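PDB 4PYS: beta-N-acetylhexosaminidase, which probably hydrolyses terminal beta-linked N-acetylhexosamine residues from glycans, as glycoside hydrolases of family 20 do. Local coordinates for residues Q320-F323 against S324-A328; H165-L168 against T169-L172. All coordinates share one frame; numbering follows the deposited sequence.

How the contacts relate
Both contacts are short-range pairings within the family 20 (beta/alpha)8 barrel, and they illustrate how one fold combines plain helix packing with a polar cluster at a strand end. Contact 2 lies at the end of barrel strand 163-170, where Glu170 comes within about 5 Å of a bound glycerol, consistent with a place in or beside the substrate pocket. Contact 1 is about two and a half turns of helix 316-333 in the outer shell, its Phe323 side chain about 10 Å from the zinc ion. Their centres are 19 Å apart and their nearest atoms about 11 Å, so the two do not touch.

Contact 1 (Q320-F323 against S324-A328); sequences QLWF and SARMA
Arg326 lays its aliphatic stem over the indole of Trp322, and Met327 does the same to the phenyl ring of Phe323: two consecutive i to i+4 pairs on one alpha-helix, 316-333, of the catalytic barrel. CG of Arg326 stands 3.8 Å from the centroid of the six-membered ring of Trp322 and only 14° off its normal, a CH-pi contact over the middle of the face. The guanidinium plane is tilted 54° to the indole, while NE of Arg326 passes 3.5 Å from NE1 of Trp322. The tryptophan presents that face because its CG is anti to the backbone N (chi1 176°), which swings the ring alongside the following turn. In the second pair CG of Met327, a selenomethionine, lies 4.1 Å from the centroid of the Phe323 ring, over the face but toward the rim. SE of Met327, 4.7 Å from that centroid, completes an oblique Met-aromatic contact.

Beneath these side chains runs the regular backbone ladder, including Arg326 N to Trp322 O at 2.9 Å. Farther out, Leu267 of helix 264-280 packs on both aromatic residues and Leu274 of that helix on Met327, whereas Ser324 meets Phe340 of strand 337-341, so the helix is wedged between a neighbouring helix and the barrel wall. Here the buried serine hydroxyl is satisfied by its own helix: Gln320 O accepts Ser324 N at 2.8 Å and Ser324 OG at 2.9 Å, the two donors arriving from opposite faces of the carbonyl plane.

Contact 2 (H165-L168 against T169-L172); sequences HWHL and TEGL
The imidazole of His167 and the carboxylate of Glu170 lie nearly coplanar, 29° apart, and meet at the ring's edge. There CG of Glu170 lies in the ring plane, 3.3 Å from NE2 of His167, and the carboxylate reaches the same nitrogen. Thr169 O approaches the ring obliquely, and Trp436 joins it in an edge-to-face pair. One residue on, Leu168 sets CD2 3.5 Å above the plane of Trp166, over the ring centre.

The polar link is a single short bond: His167 NE2 gives its hydrogen to Glu170 OE2 at 2.6 Å, and the acceptor uses its anti lone pair. A bend at chi2 (-65°) folds the glutamate back toward the histidine across the strand end. Its other oxygen, OE1, is held by His229 ND1 and, weakly, by Gly171 N at 3.3 Å.

This is the end of the second strand of the (beta/alpha)8 barrel, with strand 219-223 as one neighbour; from that strand Glu223 OE1 bonds His167 ND1. Both imidazole nitrogens thus face carboxylates, fixing the ring's rotation, and Glu170, gripped at both oxygens, belongs to a continuous Glu223-His167-Glu170-His229 hydrogen-bonded chain.

Contact 1 (Q320-F323 against S324-A328)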
loop_
_atom_site.group_PDB
_atom_site.type_symbol
_atom_site.label_atom_id
_atom_site.label_comp_id
_atom_site.label_asym_id
_atom_site.label_seq_id
_atom_site.Cartn_x
_atom_site.Cartn_y
_atom_site.Cartn_z
ATOM N N GLN A 320 -11.149 1.696 -24.437
ATOM C CA GLN A 320 -10.548 1.332 -23.162
ATOM C C GLN A 320 -11.362 1.934 -22.019
ATOM O O GLN A 320 -11.565 1.297 -20.987
ATOM C CB GLN A 320 -9.081 1.767 -23.089
ATOM C CG GLN A 320 -8.246 0.851 -22.197
ATOM C CD GLN A 320 -6.952 1.483 -21.722
ATOM O OE1 GLN A 320 -6.123 1.908 -22.525
ATOM N NE2 GLN A 320 -6.768 1.536 -20.405
ATOM N N LEU A 321 -11.840 3.160 -22.221
ATOM C CA LEU A 321 -12.735 3.808 -21.265
ATOM C C LEU A 321 -14.040 3.026 -21.104
ATOM O O LEU A 321 -14.494 2.788 -19.982
ATOM C CB LEU A 321 -13.040 5.240 -21.705
ATOM C CG LEU A 321 -11.910 6.244 -21.517
ATOM C CD1 LEU A 321 -12.286 7.624 -22.034
ATOM C CD2 LEU A 321 -11.601 6.313 -20.061
ATOM N N TRP A 322 -14.640 2.645 -22.227
ATOM C CA TRP A 322 -15.860 1.840 -22.212
ATOM C C TRP A 322 -15.631 0.545 -21.445
ATOM O O TRP A 322 -16.427 0.171 -20.584
ATOM C CB TRP A 322 -16.321 1.520 -23.634
ATOM C CG TRP A 322 -17.523 0.609 -23.680
ATOM C CD1 TRP A 322 -18.836 0.974 -23.581
ATOM C CD2 TRP A 322 -17.514 -0.817 -23.840
ATOM N NE1 TRP A 322 -19.644 -0.138 -23.671
ATOM C CE2 TRP A 322 -18.856 -1.248 -23.828
ATOM C CE3 TRP A 322 -16.501 -1.770 -23.989
ATOM C CZ2 TRP A 322 -19.209 -2.592 -23.959
ATOM C CZ3 TRP A 322 -16.855 -3.103 -24.119
ATOM C CH2 TRP A 322 -18.196 -3.500 -24.103
ATOM N N PHE A 323 -14.531 -0.129 -21.764
ATOM C CA PHE A 323 -14.148 -1.349 -21.073
ATOM C C PHE A 323 -13.953 -1.110 -19.571
ATOM O O PHE A 323 -14.461 -1.864 -18.740
ATOM C CB PHE A 323 -12.869 -1.918 -21.682
ATOM C CG PHE A 323 -12.290 -3.053 -20.897
ATOM C CD1 PHE A 323 -12.754 -4.346 -21.088
ATOM C CD2 PHE A 323 -11.290 -2.826 -19.954
ATOM C CE1 PHE A 323 -12.234 -5.394 -20.356
ATOM C CE2 PHE A 323 -10.765 -3.869 -19.220
ATOM C CZ PHE A 323 -11.237 -5.157 -19.423
ATOM N N SER A 324 -13.205 -0.068 -19.230
ATOM C CA SER A 324 -12.973 0.273 -17.835
ATOM C C SER A 324 -14.295 0.580 -17.149
ATOM O O SER A 324 -14.511 0.219 -15.996
ATOM C CB SER A 324 -12.035 1.476 -17.728
ATOM O OG SER A 324 -10.754 1.157 -18.229
ATOM N N ALA A 325 -15.185 1.241 -17.874
ATOM C CA ALA A 325 -16.501 1.572 -17.343
ATOM C C ALA A 325 -17.317 0.317 -17.022
ATOM O O ALA A 325 -17.968 0.247 -15.979
ATOM C CB ALA A 325 -17.254 2.458 -18.323
ATOM N N ARG A 326 -17.287 -0.667 -17.918
ATOM C CA ARG A 326 -18.028 -1.909 -17.703
ATOM C C ARG A 326 -17.533 -2.654 -16.462
ATOM O O ARG A 326 -18.330 -3.193 -15.692
ATOM C CB ARG A 326 -17.939 -2.827 -18.925
ATOM C CG ARG A 326 -18.541 -2.270 -20.210
ATOM C CD ARG A 326 -19.982 -1.798 -20.030
ATOM N NE ARG A 326 -20.066 -0.347 -20.168
ATOM C CZ ARG A 326 -20.733 0.450 -19.340
ATOM N NH1 ARG A 326 -21.399 -0.063 -18.314
ATOM N NH2 ARG A 326 -20.744 1.760 -19.539
HETATM N N MSE A 327 -16.215 -2.679 -16.265
HETATM C CA MSE A 327 -15.649 -3.390 -15.127
HETATM C C MSE A 327 -15.910 -2.639 -13.829
HETATM O O MSE A 327 -16.178 -3.245 -12.798
HETATM C CB MSE A 327 -14.141 -3.596 -15.298
HETATM C CG MSE A 327 -13.750 -4.299 -16.584
HETATM SE SE MSE A 327 -14.562 -6.039 -16.877
HETATM C CE MSE A 327 -14.550 -6.814 -15.149
ATOM N N ALA A 328 -15.806 -1.318 -13.875
ATOM C CA ALA A 328 -16.098 -0.507 -12.706
ATOM C C ALA A 328 -17.579 -0.632 -12.344
ATOM O O ALA A 328 -17.934 -0.696 -11.168
ATOM C CB ALA A 328 -15.723 0.938 -12.956
#

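Contact 2 (H165-L168 against T169-L172)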
loop_
_atom_site.group_PDB
_atom_site.type_symbol
_atom_site.label_atom_id
_atom_site.label_comp_id
_atom_site.label_asym_id
_atom_site.label_seq_id
_atom_site.Cartn_x
_atom_site.Cartn_y
_atom_site.Cartn_z
ATOM N N HIS A 165 -1.168 -2.196 -1.127
ATOM C CA HIS A 165 -1.629 -2.340 -2.510
ATOM C C HIS A 165 -0.801 -3.460 -3.130
ATOM O O HIS A 165 0.419 -3.352 -3.230
ATOM C CB HIS A 165 -1.404 -0.978 -3.187
ATOM C CG HIS A 165 -1.649 -0.944 -4.660
ATOM N ND1 HIS A 165 -1.464 0.202 -5.404
ATOM C CD2 HIS A 165 -2.048 -1.898 -5.539
ATOM C CE1 HIS A 165 -1.725 -0.045 -6.673
ATOM N NE2 HIS A 165 -2.090 -1.312 -6.783
ATOM N N TRP A 166 -1.458 -4.558 -3.500
ATOM C CA TRP A 166 -0.752 -5.764 -3.918
ATOM C C TRP A 166 -0.896 -5.927 -5.433
ATOM O O TRP A 166 -1.958 -6.298 -5.923
ATOM C CB TRP A 166 -1.346 -6.984 -3.194
ATOM C CG TRP A 166 -0.437 -8.183 -3.119
ATOM C CD1 TRP A 166 0.852 -8.275 -3.566
ATOM C CD2 TRP A 166 -0.760 -9.460 -2.551
ATOM N NE1 TRP A 166 1.348 -9.544 -3.312
ATOM C CE2 TRP A 166 0.377 -10.284 -2.687
ATOM C CE3 TRP A 166 -1.907 -9.989 -1.948
ATOM C CZ2 TRP A 166 0.400 -11.620 -2.249
ATOM C CZ3 TRP A 166 -1.883 -11.309 -1.501
ATOM C CH2 TRP A 166 -0.739 -12.112 -1.665
ATOM N N HIS A 167 0.169 -5.610 -6.163
ATOM C CA HIS A 167 0.157 -5.626 -7.620
ATOM C C HIS A 167 0.443 -7.067 -8.017
ATOM O O HIS A 167 1.596 -7.496 -8.022
ATOM C CB HIS A 167 1.235 -4.663 -8.147
ATOM C CG HIS A 167 1.237 -4.488 -9.638
ATOM N ND1 HIS A 167 0.442 -3.566 -10.285
ATOM C CD2 HIS A 167 1.960 -5.103 -10.605
ATOM C CE1 HIS A 167 0.659 -3.635 -11.589
ATOM N NE2 HIS A 167 1.576 -4.562 -11.809
ATOM N N LEU A 168 -0.618 -7.809 -8.334
ATOM C CA LEU A 168 -0.574 -9.265 -8.439
ATOM C C LEU A 168 -0.471 -9.811 -9.852
ATOM O O LEU A 168 -0.211 -10.999 -10.033
ATOM C CB LEU A 168 -1.840 -9.864 -7.805
ATOM C CG LEU A 168 -1.851 -9.871 -6.283
ATOM C CD1 LEU A 168 -3.296 -9.884 -5.774
ATOM C CD2 LEU A 168 -1.101 -11.086 -5.787
ATOM N N THR A 169 -0.708 -8.974 -10.858
ATOM C CA THR A 169 -0.723 -9.474 -12.230
ATOM C C THR A 169 0.077 -8.556 -13.120
ATOM O O THR A 169 0.016 -7.335 -12.986
ATOM C CB THR A 169 -2.154 -9.574 -12.800
ATOM O OG1 THR A 169 -2.668 -8.253 -13.023
ATOM C CG2 THR A 169 -3.067 -10.333 -11.834
ATOM N N GLU A 170 0.831 -9.162 -14.027
ATOM C CA GLU A 170 1.708 -8.436 -14.933
ATOM C C GLU A 170 1.909 -9.317 -16.144
ATOM O O GLU A 170 1.556 -10.505 -16.112
ATOM C CB GLU A 170 3.067 -8.207 -14.277
ATOM C CG GLU A 170 3.194 -6.874 -13.573
ATOM C CD GLU A 170 3.109 -5.723 -14.549
ATOM O OE1 GLU A 170 3.463 -5.936 -15.727
ATOM O OE2 GLU A 170 2.682 -4.617 -14.145
ATOM N N GLY A 171 2.489 -8.759 -17.204
ATOM C CA GLY A 171 2.813 -9.557 -18.378
ATOM C C GLY A 171 3.757 -10.691 -17.999
ATOM O O GLY A 171 3.684 -11.787 -18.545
ATOM N N LEU A 172 4.621 -10.419 -17.024
ATOM C CA LEU A 172 5.640 -11.370 -16.594
ATOM C C LEU A 172 5.172 -12.323 -15.509
ATOM O O LEU A 172 5.962 -13.131 -15.021
ATOM C CB LEU A 172 6.860 -10.621 -16.059
ATOM C CG LEU A 172 7.959 -10.278 -17.055
ATOM C CD1 LEU A 172 8.949 -9.310 -16.426
ATOM C CD2 LEU A 172 8.649 -11.546 -17.519
#